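Local coordinates for pyruvate kinase (Toxoplasma gondii, PDB 3GG8), which catalyses the last step of glycolysis, passing the phosphoryl group of phosphoenolpyruvate to ADP to yield pyruvate and ATP, at residues P154-L159 / P196-Q201; E257-L262 / M284-E289; G163-K168 / A181-T186; I277-L282 / L293-M298; A147-V152 / D175-Q180. All blocks are in the same frame, centred on the assembly; numbering follows the deposited sequence.

Interaction 1 (P154-L159 / P196-Q201); sequences PGNTIL and PNVKVQ
P196 and V198, on the loop that follows strand 193-194, pack against N156, just before strand 157-160, and T157 and L159 within it, a partly buried, mostly non-polar contact with one water joining the two backbones. Strand 157-160 pairs with 193-194, and this contact begins where that pairing stops. Proline suits the spot because it has no N-H with which to carry on the sheet bonding. Instead its ring brings CD up to the strand, with CD of P196 3.1 Å from O of T157, an approach probably eased by the slightly acidic hydrogens next to the proline N. Beyond it, CD1 of L159 reaches CG of P196 at 4.4 Å.

The carbonyl of T157 is served by a water as well. That water donates to O of T157 at 2.7 Å and to O of P196 at 3.1 Å, spending both protons on two acceptors that could not bond to each other. V198 turns CG1 anti to its own N (chi1 172°), which leaves CG2 to meet ND2 of N156 at 3.4 Å, the two side chains slanting past each other. The opposite end of that amide is held by the backbone N of K153 through OD1. The arrangement belongs to the hinge region of pyruvate kinases, where the chain leaves the small β domain for the (βα)8 barrel.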
# COMPACT_ATOMS: atom_id res chain seq x y z
N PRO C 154 30.57 39.97 15.49
CA PRO C 154 29.45 40.92 15.54
C PRO C 154 28.14 40.30 15.02
O PRO C 154 28.12 39.69 13.95
CB PRO C 154 29.90 42.04 14.59
CG PRO C 154 31.40 42.04 14.70
CD PRO C 154 31.78 40.59 14.90
N GLY C 155 27.06 40.43 15.78
CA GLY C 155 25.78 39.90 15.35
C GLY C 155 25.41 38.63 16.07
O GLY C 155 24.22 38.31 16.20
N ASN C 156 26.44 37.91 16.54
CA ASN C 156 26.27 36.73 17.39
C ASN C 156 25.53 37.04 18.69
O ASN C 156 25.64 38.14 19.23
CB ASN C 156 27.63 36.11 17.75
CG ASN C 156 28.13 35.10 16.73
OD1 ASN C 156 29.23 35.25 16.18
ND2 ASN C 156 27.34 34.06 16.48
N THR C 157 24.82 36.05 19.21
CA THR C 157 24.14 36.19 20.48
C THR C 157 24.88 35.41 21.57
O THR C 157 25.31 34.28 21.34
CB THR C 157 22.67 35.73 20.36
OG1 THR C 157 21.97 36.64 19.50
CG2 THR C 157 21.99 35.70 21.71
N ILE C 158 25.05 36.03 22.74
CA ILE C 158 25.55 35.32 23.92
C ILE C 158 24.50 35.31 25.02
O ILE C 158 23.98 36.37 25.41
CB ILE C 158 26.86 35.94 24.50
CG1 ILE C 158 27.98 35.96 23.47
CG2 ILE C 158 27.31 35.18 25.75
CD1 ILE C 158 29.16 36.82 23.93
N LEU C 159 24.20 34.11 25.53
CA LEU C 159 23.27 33.92 26.65
C LEU C 159 24.01 33.75 27.98
O LEU C 159 25.04 33.05 28.06
CB LEU C 159 22.35 32.72 26.40
CG LEU C 159 20.93 32.98 25.87
CD1 LEU C 159 20.95 33.79 24.60
CD2 LEU C 159 20.22 31.67 25.64
N PRO C 196 25.15 30.46 21.26
CA PRO C 196 24.31 29.97 20.16
C PRO C 196 24.99 30.05 18.78
O PRO C 196 25.51 31.11 18.43
CB PRO C 196 23.10 30.91 20.21
CG PRO C 196 23.01 31.34 21.63
CD PRO C 196 24.42 31.38 22.16
N ASN C 197 25.00 28.94 18.03
CA ASN C 197 25.55 28.91 16.67
C ASN C 197 27.09 29.12 16.61
O ASN C 197 27.64 29.46 15.56
CB ASN C 197 24.84 29.96 15.79
CG ASN C 197 24.60 29.49 14.36
OD1 ASN C 197 24.68 28.30 14.04
ND2 ASN C 197 24.29 30.45 13.49
N VAL C 198 27.77 28.90 17.75
CA VAL C 198 29.24 29.03 17.81
C VAL C 198 29.87 27.78 18.45
O VAL C 198 29.48 27.36 19.54
CB VAL C 198 29.67 30.31 18.61
CG1 VAL C 198 31.18 30.33 18.83
CG2 VAL C 198 29.24 31.56 17.89
N LYS C 199 30.85 27.19 17.76
CA LYS C 199 31.58 26.05 18.30
C LYS C 199 32.43 26.46 19.52
O LYS C 199 33.15 27.45 19.47
CB LYS C 199 32.43 25.40 17.19
CG LYS C 199 33.55 24.50 17.70
CD LYS C 199 33.89 23.35 16.74
CE LYS C 199 34.49 22.19 17.54
NZ LYS C 199 34.48 20.88 16.81
N VAL C 200 32.34 25.70 20.60
CA VAL C 200 33.13 25.99 21.80
C VAL C 200 34.49 25.30 21.69
O VAL C 200 34.55 24.08 21.57
CB VAL C 200 32.40 25.60 23.10
CG1 VAL C 200 33.25 25.92 24.32
CG2 VAL C 200 31.04 26.32 23.19
N GLN C 201 35.56 26.10 21.71
CA GLN C 201 36.92 25.59 21.49
C GLN C 201 37.53 25.05 22.78
O GLN C 201 38.66 25.40 23.15
CB GLN C 201 37.83 26.67 20.89
CG GLN C 201 37.45 27.12 19.48
CD GLN C 201 38.29 28.31 19.01
OE1 GLN C 201 39.52 28.35 19.21
NE2 GLN C 201 37.64 29.28 18.38
O HOH W 1 27.34 33.02 20.07

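Interaction 2 (E257-L262 / M284-E289); sequences ENVEGL and MEIPPE
The carbonyl of E257 meets the side chain of E285 first: O of E257 lies 3.3 Å from CG of E285, whose chain bends at chi2 (-87°) and runs on past the next residue. In the carboxylate of E257, OE1 bonds to the backbone N of F229, while OE2 comes close to the like-charged D281.

N258 then offers its CB to the carboxylate of E285, 3.5 Å from OE1. Asparagine suits this N-cap position: a chi1 of 73° tucks CG over the main chain, and OD1 then accepts a weak bond from G261 N, 3.4 Å away. ND2 bonds to OE1 of Q231, and a water lies between it and OE1 of E285, 2.7 Å from the latter. This is the C-terminal rim of the (βα)8 barrel, the end at which such barrels carry their active sites: helix 259-263 follows strand 251-256, and residues 284-287 lead from helix 279-282 into helix 288-305.

At V259 a second water accepts from the backbone N and donates to OE1 of E285 at 2.6 Å, so the carboxylate reaches the first turn of the helix without touching it. OE2 of E285 turns to ND2 of N194. The side chain of V259 sends CG2 against CG2 of I286 at 3.5 Å, tighter than usual for methyl groups, while L25 of the second subunit packs on both residues. Further along the helix, L262 points CD1 tip to tip at the same I286 methyl, 4.1 Å away; branched aliphatic side chains can meet methyl to methyl here, where all three residues are buried.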
# COMPACT_ATOMS: atom_id res chain seq x y z
N GLU C 257 23.78 18.92 22.73
CA GLU C 257 23.48 20.13 23.51
C GLU C 257 23.65 21.45 22.77
O GLU C 257 23.20 22.49 23.28
CB GLU C 257 24.34 20.19 24.78
CG GLU C 257 24.51 18.87 25.52
CD GLU C 257 25.00 19.07 26.93
OE1 GLU C 257 25.82 18.27 27.40
OE2 GLU C 257 24.55 20.02 27.58
N ASN C 258 24.29 21.45 21.60
CA ASN C 258 24.39 22.68 20.81
C ASN C 258 24.28 22.45 19.29
O ASN C 258 23.94 21.34 18.84
CB ASN C 258 25.63 23.52 21.20
CG ASN C 258 26.96 22.93 20.73
OD1 ASN C 258 27.05 21.74 20.40
ND2 ASN C 258 28.00 23.77 20.69
N VAL C 259 24.52 23.51 18.52
CA VAL C 259 24.46 23.48 17.06
C VAL C 259 25.49 22.52 16.42
O VAL C 259 25.16 21.85 15.45
CB VAL C 259 24.53 24.93 16.46
CG1 VAL C 259 24.74 24.93 14.92
CG2 VAL C 259 23.26 25.71 16.83
N GLU C 260 26.71 22.47 16.95
CA GLU C 260 27.74 21.55 16.42
C GLU C 260 27.31 20.10 16.53
O GLU C 260 27.55 19.31 15.60
CB GLU C 260 29.09 21.72 17.13
CG GLU C 260 29.85 22.98 16.80
CD GLU C 260 30.17 23.13 15.31
OE1 GLU C 260 30.85 22.24 14.74
OE2 GLU C 260 29.76 24.15 14.74
N GLY C 261 26.71 19.75 17.66
CA GLY C 261 26.15 18.42 17.89
C GLY C 261 25.08 18.13 16.86
O GLY C 261 25.10 17.10 16.22
N LEU C 262 24.15 19.08 16.69
CA LEU C 262 23.11 18.98 15.68
C LEU C 262 23.65 18.85 14.26
O LEU C 262 23.26 17.95 13.52
CB LEU C 262 22.15 20.17 15.80
CG LEU C 262 21.28 20.22 17.07
CD1 LEU C 262 20.57 21.55 17.16
CD2 LEU C 262 20.27 19.09 17.11
N MET C 284 19.07 26.74 24.83
CA MET C 284 20.01 27.85 25.08
C MET C 284 20.87 28.16 23.86
O MET C 284 21.68 29.10 23.89
CB MET C 284 20.98 27.53 26.24
CG MET C 284 20.36 27.32 27.61
SD MET C 284 19.26 28.65 28.08
CE MET C 284 18.52 27.88 29.53
N GLU C 285 20.72 27.36 22.80
CA GLU C 285 21.66 27.39 21.67
C GLU C 285 20.97 27.60 20.32
O GLU C 285 21.62 27.95 19.34
CB GLU C 285 22.50 26.10 21.61
CG GLU C 285 23.25 25.72 22.89
CD GLU C 285 24.62 26.37 22.99
OE1 GLU C 285 25.12 26.91 21.98
OE2 GLU C 285 25.18 26.35 24.10
N ILE C 286 19.65 27.34 20.28
CA ILE C 286 18.85 27.56 19.08
C ILE C 286 17.52 28.22 19.47
O ILE C 286 17.12 28.17 20.63
CB ILE C 286 18.61 26.23 18.24
CG1 ILE C 286 17.66 25.26 18.95
CG2 ILE C 286 19.93 25.54 17.85
CD1 ILE C 286 17.23 24.09 18.08
N PRO C 287 16.83 28.88 18.52
CA PRO C 287 15.46 29.31 18.86
C PRO C 287 14.63 28.18 19.53
O PRO C 287 14.66 27.04 19.08
CB PRO C 287 14.88 29.70 17.51
CG PRO C 287 16.07 30.23 16.76
CD PRO C 287 17.23 29.35 17.18
N PRO C 288 13.93 28.49 20.63
CA PRO C 288 13.14 27.50 21.38
C PRO C 288 12.14 26.76 20.51
O PRO C 288 11.89 25.57 20.74
CB PRO C 288 12.39 28.34 22.42
CG PRO C 288 12.48 29.74 21.91
CD PRO C 288 13.82 29.82 21.24
N GLU C 289 11.59 27.46 19.52
CA GLU C 289 10.58 26.92 18.61
C GLU C 289 11.12 25.91 17.60
O GLU C 289 10.38 25.45 16.73
CB GLU C 289 9.83 28.06 17.88
CG GLU C 289 10.64 28.82 16.83
CD GLU C 289 11.28 30.09 17.37
OE1 GLU C 289 11.48 30.22 18.60
OE2 GLU C 289 11.57 30.98 16.55
O HOH W 2 27.77 26.39 21.60
O HOH W 3 24.91 26.38 19.43

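Interaction 3 (G163-K168 / A181-T186); sequences GSLSVK and AQNTAT
L165 lies against A181 and A185 of the facing segment with its carbon branches, whereas Q182 sets a bent amide chain against S166 and K168. With CG anti to the backbone N (chi1 170°), L165 runs alongside the returning chain: its CB rests 4.1 Å from CB of A185, and its CD1 goes on to CB of A181 at 4.0 Å and to O of N183 at 3.6 Å. Two alanines suit these places because a single methyl leaves room for the leucine between them.

V167 and A181 form an antiparallel, non-hydrogen-bonded pair with both side chains on the same face of the sheet, and CG1 of the valine leans over CA of A181. The next residue makes the one firm bond across the contact. N of Q182 donates to O of S166 at 2.6 Å, nearly straight at 163°, and approaches almost head-on to the carbonyl. CB and CG of Q182 lie beside that carbonyl, and the bend at chi2 (-51°) turns the amide to K168, with NE2 3.4 Å from CB of K168. N183 brings its side chain against the backbone of S164 and S166, beside a classic β bulge in which S164 and L165 both face I160. R324 of the second subunit packs on S166 and N183.

The chemistry thus divides into an apolar side, L165 and V167 with the alanines, and a polar side of amides and serine. One short backbone bond and these apolar contacts tie the segments where the sheet pairing ends, while the Q182 amide, its NE2 already bonded to O of Q180, is held in its turn from its own segment's side.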
# COMPACT_ATOMS: atom_id res chain seq x y z
N GLY C 163 20.19 31.60 30.26
CA GLY C 163 19.47 32.40 29.28
C GLY C 163 18.67 33.52 29.89
O GLY C 163 17.75 34.03 29.26
N SER C 164 19.01 33.88 31.13
CA SER C 164 18.46 35.02 31.86
C SER C 164 18.61 36.29 31.04
O SER C 164 17.64 37.01 30.78
CB SER C 164 19.25 35.25 33.14
OG SER C 164 18.56 34.85 34.28
N LEU C 165 19.86 36.57 30.69
CA LEU C 165 20.25 37.76 29.98
C LEU C 165 20.75 37.34 28.62
O LEU C 165 21.50 36.35 28.50
CB LEU C 165 21.35 38.51 30.74
CG LEU C 165 22.07 39.69 30.09
CD1 LEU C 165 21.17 40.92 29.86
CD2 LEU C 165 23.27 40.05 30.93
N SER C 166 20.32 38.09 27.61
CA SER C 166 20.74 37.89 26.24
C SER C 166 21.43 39.15 25.73
O SER C 166 20.84 40.24 25.76
CB SER C 166 19.55 37.53 25.37
OG SER C 166 19.94 37.45 24.01
N VAL C 167 22.67 39.00 25.28
CA VAL C 167 23.40 40.11 24.68
C VAL C 167 23.73 39.81 23.20
O VAL C 167 24.01 38.66 22.84
CB VAL C 167 24.68 40.51 25.48
CG1 VAL C 167 24.33 40.93 26.92
CG2 VAL C 167 25.71 39.38 25.50
N LYS C 168 23.66 40.84 22.36
CA LYS C 168 24.11 40.74 20.97
C LYS C 168 25.53 41.32 20.89
O LYS C 168 25.79 42.40 21.43
CB LYS C 168 23.18 41.52 20.02
CG LYS C 168 23.16 41.01 18.56
CD LYS C 168 23.04 42.16 17.54
CE LYS C 168 21.58 42.53 17.20
NZ LYS C 168 20.88 41.50 16.35
N ALA C 181 22.82 44.52 25.71
CA ALA C 181 21.74 43.76 26.34
C ALA C 181 20.46 43.78 25.50
O ALA C 181 20.00 44.84 25.09
CB ALA C 181 21.48 44.28 27.74
N GLN C 182 19.90 42.60 25.24
CA GLN C 182 18.67 42.50 24.44
C GLN C 182 17.42 42.62 25.32
O GLN C 182 16.34 42.97 24.83
CB GLN C 182 18.63 41.21 23.59
CG GLN C 182 19.68 41.13 22.48
CD GLN C 182 19.71 42.36 21.58
OE1 GLN C 182 18.81 42.59 20.76
NE2 GLN C 182 20.76 43.17 21.73
N ASN C 183 17.60 42.35 26.61
CA ASN C 183 16.55 42.51 27.61
C ASN C 183 17.13 43.06 28.92
O ASN C 183 18.35 43.10 29.11
CB ASN C 183 15.83 41.18 27.85
CG ASN C 183 16.74 40.10 28.41
OD1 ASN C 183 16.45 39.50 29.45
ND2 ASN C 183 17.84 39.83 27.72
N THR C 184 16.24 43.50 29.82
CA THR C 184 16.60 43.89 31.18
C THR C 184 16.64 42.65 32.10
O THR C 184 15.68 41.88 32.16
CB THR C 184 15.61 44.94 31.73
OG1 THR C 184 15.58 46.06 30.84
CG2 THR C 184 16.01 45.40 33.14
N ALA C 185 17.76 42.46 32.79
CA ALA C 185 17.90 41.32 33.71
C ALA C 185 18.88 41.57 34.86
O ALA C 185 19.70 42.50 34.82
CB ALA C 185 18.27 40.05 32.95
N THR C 186 18.78 40.75 35.90
CA THR C 186 19.65 40.81 37.06
C THR C 186 20.48 39.54 37.09
O THR C 186 19.93 38.44 37.15
CB THR C 186 18.84 40.95 38.36
OG1 THR C 186 18.24 42.25 38.40
CG2 THR C 186 19.72 40.77 39.59

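Interaction 4 (I277-L282 / L293-M298); sequences IARGDL and LAQKMM
M298 lays its terminal methyl against the CG2 branch of I277, with CE 3.7 Å from CG2, the two side chains slanting past each other. A bend at chi3 (-70°) also brings CE tip to tip with CD1 of L282, 3.9 Å away, so one flexible thioether touches both a strand residue and a helix residue. CD1 of I277 reaches past it to the helix backbone, 3.8 Å from O of Q295. Strand 275-278, helix 288-305 and strand 309-312 form a βαβ crossover of the (βα)8 barrel, and these apolar chains are the layer between the strand and the helix that covers it.

R279 starts the short helix 279-282 and curls toward Q295, whose long side chain extends from the covering helix to meet it. NH1 of R279 donates to OE1 of Q295 at 2.9 Å, with an angle of 162° at the hydrogen. The oxygen lies in the guanidinium plane and uses a lone pair, although the two flat groups are turned 40° apart. NH2 of R279 forms a salt bridge with D332 and also bonds to O of T313, while NE2 of Q295 bonds to D339.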
# COMPACT_ATOMS: atom_id res chain seq x y z
N ILE C 277 19.29 13.31 24.24
CA ILE C 277 18.84 14.62 23.78
C ILE C 277 18.63 15.53 25.00
O ILE C 277 17.74 15.30 25.82
CB ILE C 277 17.51 14.49 22.99
CG1 ILE C 277 17.64 13.49 21.83
CG2 ILE C 277 16.99 15.88 22.51
CD1 ILE C 277 16.33 13.14 21.17
N ALA C 278 19.47 16.56 25.14
CA ALA C 278 19.37 17.52 26.23
C ALA C 278 18.61 18.75 25.75
O ALA C 278 19.23 19.73 25.30
CB ALA C 278 20.76 17.91 26.73
N ARG C 279 17.28 18.69 25.85
CA ARG C 279 16.39 19.75 25.36
C ARG C 279 16.67 21.12 25.96
O ARG C 279 16.73 22.09 25.23
CB ARG C 279 14.91 19.42 25.59
CG ARG C 279 14.36 18.28 24.76
CD ARG C 279 14.24 17.02 25.60
NE ARG C 279 13.46 17.24 26.82
CZ ARG C 279 12.13 17.27 26.88
NH1 ARG C 279 11.40 17.09 25.78
NH2 ARG C 279 11.52 17.48 28.04
N GLY C 280 16.81 21.19 27.28
CA GLY C 280 17.02 22.45 27.98
C GLY C 280 18.28 23.19 27.54
O GLY C 280 18.26 24.41 27.38
N ASP C 281 19.38 22.46 27.35
CA ASP C 281 20.61 23.05 26.83
C ASP C 281 20.46 23.46 25.36
O ASP C 281 20.91 24.55 24.96
CB ASP C 281 21.78 22.10 27.03
CG ASP C 281 21.85 21.58 28.47
OD1 ASP C 281 21.18 20.58 28.77
OD2 ASP C 281 22.55 22.19 29.32
N LEU C 282 19.78 22.63 24.56
CA LEU C 282 19.54 22.94 23.15
C LEU C 282 18.74 24.24 23.01
O LEU C 282 18.96 25.00 22.07
CB LEU C 282 18.82 21.78 22.44
CG LEU C 282 19.66 20.62 21.92
CD1 LEU C 282 18.83 19.38 21.63
CD2 LEU C 282 20.44 21.09 20.68
N LEU C 293 11.42 20.31 16.94
CA LEU C 293 11.76 19.73 15.63
C LEU C 293 13.03 18.86 15.69
O LEU C 293 13.02 17.70 15.26
CB LEU C 293 11.95 20.83 14.58
CG LEU C 293 10.73 21.52 13.98
CD1 LEU C 293 11.16 22.72 13.15
CD2 LEU C 293 9.88 20.56 13.13
N ALA C 294 14.10 19.42 16.24
CA ALA C 294 15.35 18.70 16.48
C ALA C 294 15.14 17.41 17.28
O ALA C 294 15.66 16.35 16.90
CB ALA C 294 16.38 19.60 17.16
N GLN C 295 14.37 17.47 18.37
CA GLN C 295 14.11 16.27 19.18
C GLN C 295 13.49 15.17 18.31
O GLN C 295 13.99 14.04 18.28
CB GLN C 295 13.18 16.58 20.37
CG GLN C 295 12.54 15.34 21.00
CD GLN C 295 11.75 15.64 22.25
OE1 GLN C 295 12.15 16.48 23.06
NE2 GLN C 295 10.63 14.94 22.43
N LYS C 296 12.41 15.53 17.61
CA LYS C 296 11.67 14.63 16.74
C LYS C 296 12.55 13.97 15.72
O LYS C 296 12.47 12.75 15.52
CB LYS C 296 10.57 15.39 15.99
CG LYS C 296 9.25 15.38 16.71
CD LYS C 296 8.13 16.03 15.85
CE LYS C 296 6.74 15.54 16.32
NZ LYS C 296 6.52 15.69 17.81
N MET C 297 13.36 14.79 15.05
CA MET C 297 14.30 14.36 14.03
C MET C 297 15.34 13.40 14.59
O MET C 297 15.64 12.40 13.96
CB MET C 297 14.96 15.58 13.36
CG MET C 297 16.20 15.34 12.47
SD MET C 297 17.84 15.61 13.22
CE MET C 297 17.83 17.34 13.67
N MET C 298 15.88 13.71 15.76
CA MET C 298 16.95 12.90 16.36
C MET C 298 16.44 11.57 16.88
O MET C 298 17.17 10.57 16.88
CB MET C 298 17.65 13.67 17.48
CG MET C 298 18.69 14.67 16.99
SD MET C 298 19.62 15.41 18.35
CE MET C 298 18.34 16.45 19.08

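Interaction 5 (A147-V152 / D175-Q180); sequences ALPQSV and DYVITQ
V177 pushes one methyl into a hollow made by L148, P149 and V152, which lie on a tight turn above strand 176-181. With CG1 anti to the backbone N (chi1 159°), CG2 becomes the bump. It stands 3.8 Å from CA of P149 and 3.9 Å from CG1 of V152, while CG of L148 closes the third side at 4.4 Å. A short, branched side chain fits such a shallow dimple.

The second bump goes the other way. The ring of P149 rides over the strand backbone just ahead of V177, its CG 3.6 Å from N of Y176 and its CB 3.6 Å from O of the same residue. The compact, puckered ring can lie against the backbone of Y176, between its N and O, where a longer chain would have to turn aside. Y176 points its CB away from the turn; its OH bonds to E171 and its ring makes a cation-π contact with K127.

The hollow keeps its shape through the turn's own bonds. O of L148 accepts from both V152 N and S151 N, each at 3.0 Å, and OG of S151 donates to O of A147 at 2.6 Å, coming from above the carbonyl plane. OG is also hydrogen-bonded to OH of Y145. No hydrogen bond joins the two segments; the contact is one of van der Waals fit. Around it V169 touches both V152 and V177, and I158 touches L148 and V152. Such an apolar interior, with a turn packed on one face of the sheet, is that of the small β-barrel domain of pyruvate kinases.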
# COMPACT_ATOMS: atom_id res chain seq x y z
N ALA C 147 39.13 32.01 24.54
CA ALA C 147 38.98 32.16 23.09
C ALA C 147 37.64 32.79 22.68
O ALA C 147 37.30 32.78 21.51
CB ALA C 147 39.16 30.81 22.40
N LEU C 148 36.87 33.32 23.63
CA LEU C 148 35.62 34.02 23.28
C LEU C 148 35.73 35.04 22.12
O LEU C 148 34.91 34.99 21.17
CB LEU C 148 34.98 34.68 24.52
CG LEU C 148 33.67 35.45 24.33
CD1 LEU C 148 32.53 34.52 23.89
CD2 LEU C 148 33.30 36.24 25.58
N PRO C 149 36.71 35.96 22.17
CA PRO C 149 36.74 37.00 21.13
C PRO C 149 37.12 36.46 19.75
O PRO C 149 36.88 37.13 18.74
CB PRO C 149 37.81 37.98 21.64
CG PRO C 149 38.07 37.60 23.06
CD PRO C 149 37.80 36.13 23.14
N GLN C 150 37.68 35.26 19.72
CA GLN C 150 38.05 34.57 18.49
C GLN C 150 37.04 33.46 18.11
O GLN C 150 37.31 32.63 17.25
CB GLN C 150 39.46 33.98 18.63
CG GLN C 150 40.60 35.03 18.67
CD GLN C 150 40.83 35.62 20.06
OE1 GLN C 150 40.90 34.89 21.05
NE2 GLN C 150 40.98 36.94 20.13
N SER C 151 35.88 33.45 18.77
CA SER C 151 34.85 32.45 18.51
C SER C 151 33.57 33.15 18.06
O SER C 151 32.86 32.71 17.17
CB SER C 151 34.59 31.62 19.77
OG SER C 151 35.78 31.04 20.26
N VAL C 152 33.32 34.27 18.72
CA VAL C 152 32.15 35.10 18.54
C VAL C 152 32.46 36.22 17.53
O VAL C 152 33.62 36.64 17.40
CB VAL C 152 31.67 35.57 19.96
CG1 VAL C 152 31.75 37.06 20.14
CG2 VAL C 152 30.32 34.99 20.33
N ASP C 175 41.08 40.52 23.47
CA ASP C 175 40.86 39.97 24.81
C ASP C 175 39.56 40.47 25.43
O ASP C 175 39.45 40.57 26.65
CB ASP C 175 42.05 40.32 25.71
CG ASP C 175 42.32 41.83 25.77
OD1 ASP C 175 43.34 42.22 26.37
OD2 ASP C 175 41.52 42.62 25.22
N TYR C 176 38.59 40.80 24.59
CA TYR C 176 37.30 41.35 25.03
C TYR C 176 36.31 41.37 23.88
O TYR C 176 36.67 41.24 22.70
CB TYR C 176 37.45 42.78 25.58
CG TYR C 176 37.66 43.82 24.49
CD1 TYR C 176 38.95 44.16 24.08
CD2 TYR C 176 36.57 44.45 23.86
CE1 TYR C 176 39.16 45.11 23.09
CE2 TYR C 176 36.76 45.39 22.86
CZ TYR C 176 38.07 45.72 22.47
OH TYR C 176 38.31 46.65 21.49
N VAL C 177 35.05 41.58 24.24
CA VAL C 177 33.93 41.69 23.32
C VAL C 177 33.01 42.77 23.90
O VAL C 177 32.81 42.82 25.12
CB VAL C 177 33.22 40.30 23.19
CG1 VAL C 177 31.80 40.42 22.68
CG2 VAL C 177 34.03 39.37 22.29
N ILE C 178 32.53 43.66 23.04
CA ILE C 178 31.51 44.64 23.41
C ILE C 178 30.16 44.04 23.05
O ILE C 178 29.96 43.53 21.95
CB ILE C 178 31.69 46.03 22.69
CG1 ILE C 178 33.15 46.52 22.75
CG2 ILE C 178 30.74 47.09 23.27
CD1 ILE C 178 33.71 46.74 24.16
N THR C 179 29.24 44.08 23.99
CA THR C 179 27.94 43.50 23.72
C THR C 179 26.84 44.50 24.08
O THR C 179 27.11 45.55 24.67
CB THR C 179 27.71 42.17 24.48
OG1 THR C 179 27.53 42.42 25.88
CG2 THR C 179 28.87 41.21 24.27
N GLN C 180 25.61 44.17 23.71
CA GLN C 180 24.49 45.02 24.00
C GLN C 180 23.32 44.19 24.52
O GLN C 180 22.89 43.24 23.86
CB GLN C 180 24.11 45.76 22.72
CG GLN C 180 23.30 47.00 22.92
CD GLN C 180 22.63 47.40 21.63
OE1 GLN C 180 23.04 48.36 20.97
NE2 GLN C 180 21.62 46.63 21.23

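Overall arrangement
Interactions 1, 3 and 5 each reach the mixed sheet of the small β domain with at least one segment, while 2 and 4 belong to the (βα)8 barrel. In the sheet, I158 N of interaction 1 lies 2.8 Å from V167 O of interaction 3, and K168 O of interaction 3 lies 2.9 Å from Q180 N of interaction 5. In the barrel, the centres of 2 and 4 are about 8 Å apart, with L262 touching both L282 and M298. Interaction 1 joins the groups, its centre about 11 Å from that of interaction 2, and P196 packs on M284 and E285. In this family the active site lies in the cleft between these two domains. Interactions 4 and 5, about 27 Å apart between centres, mark the extremes.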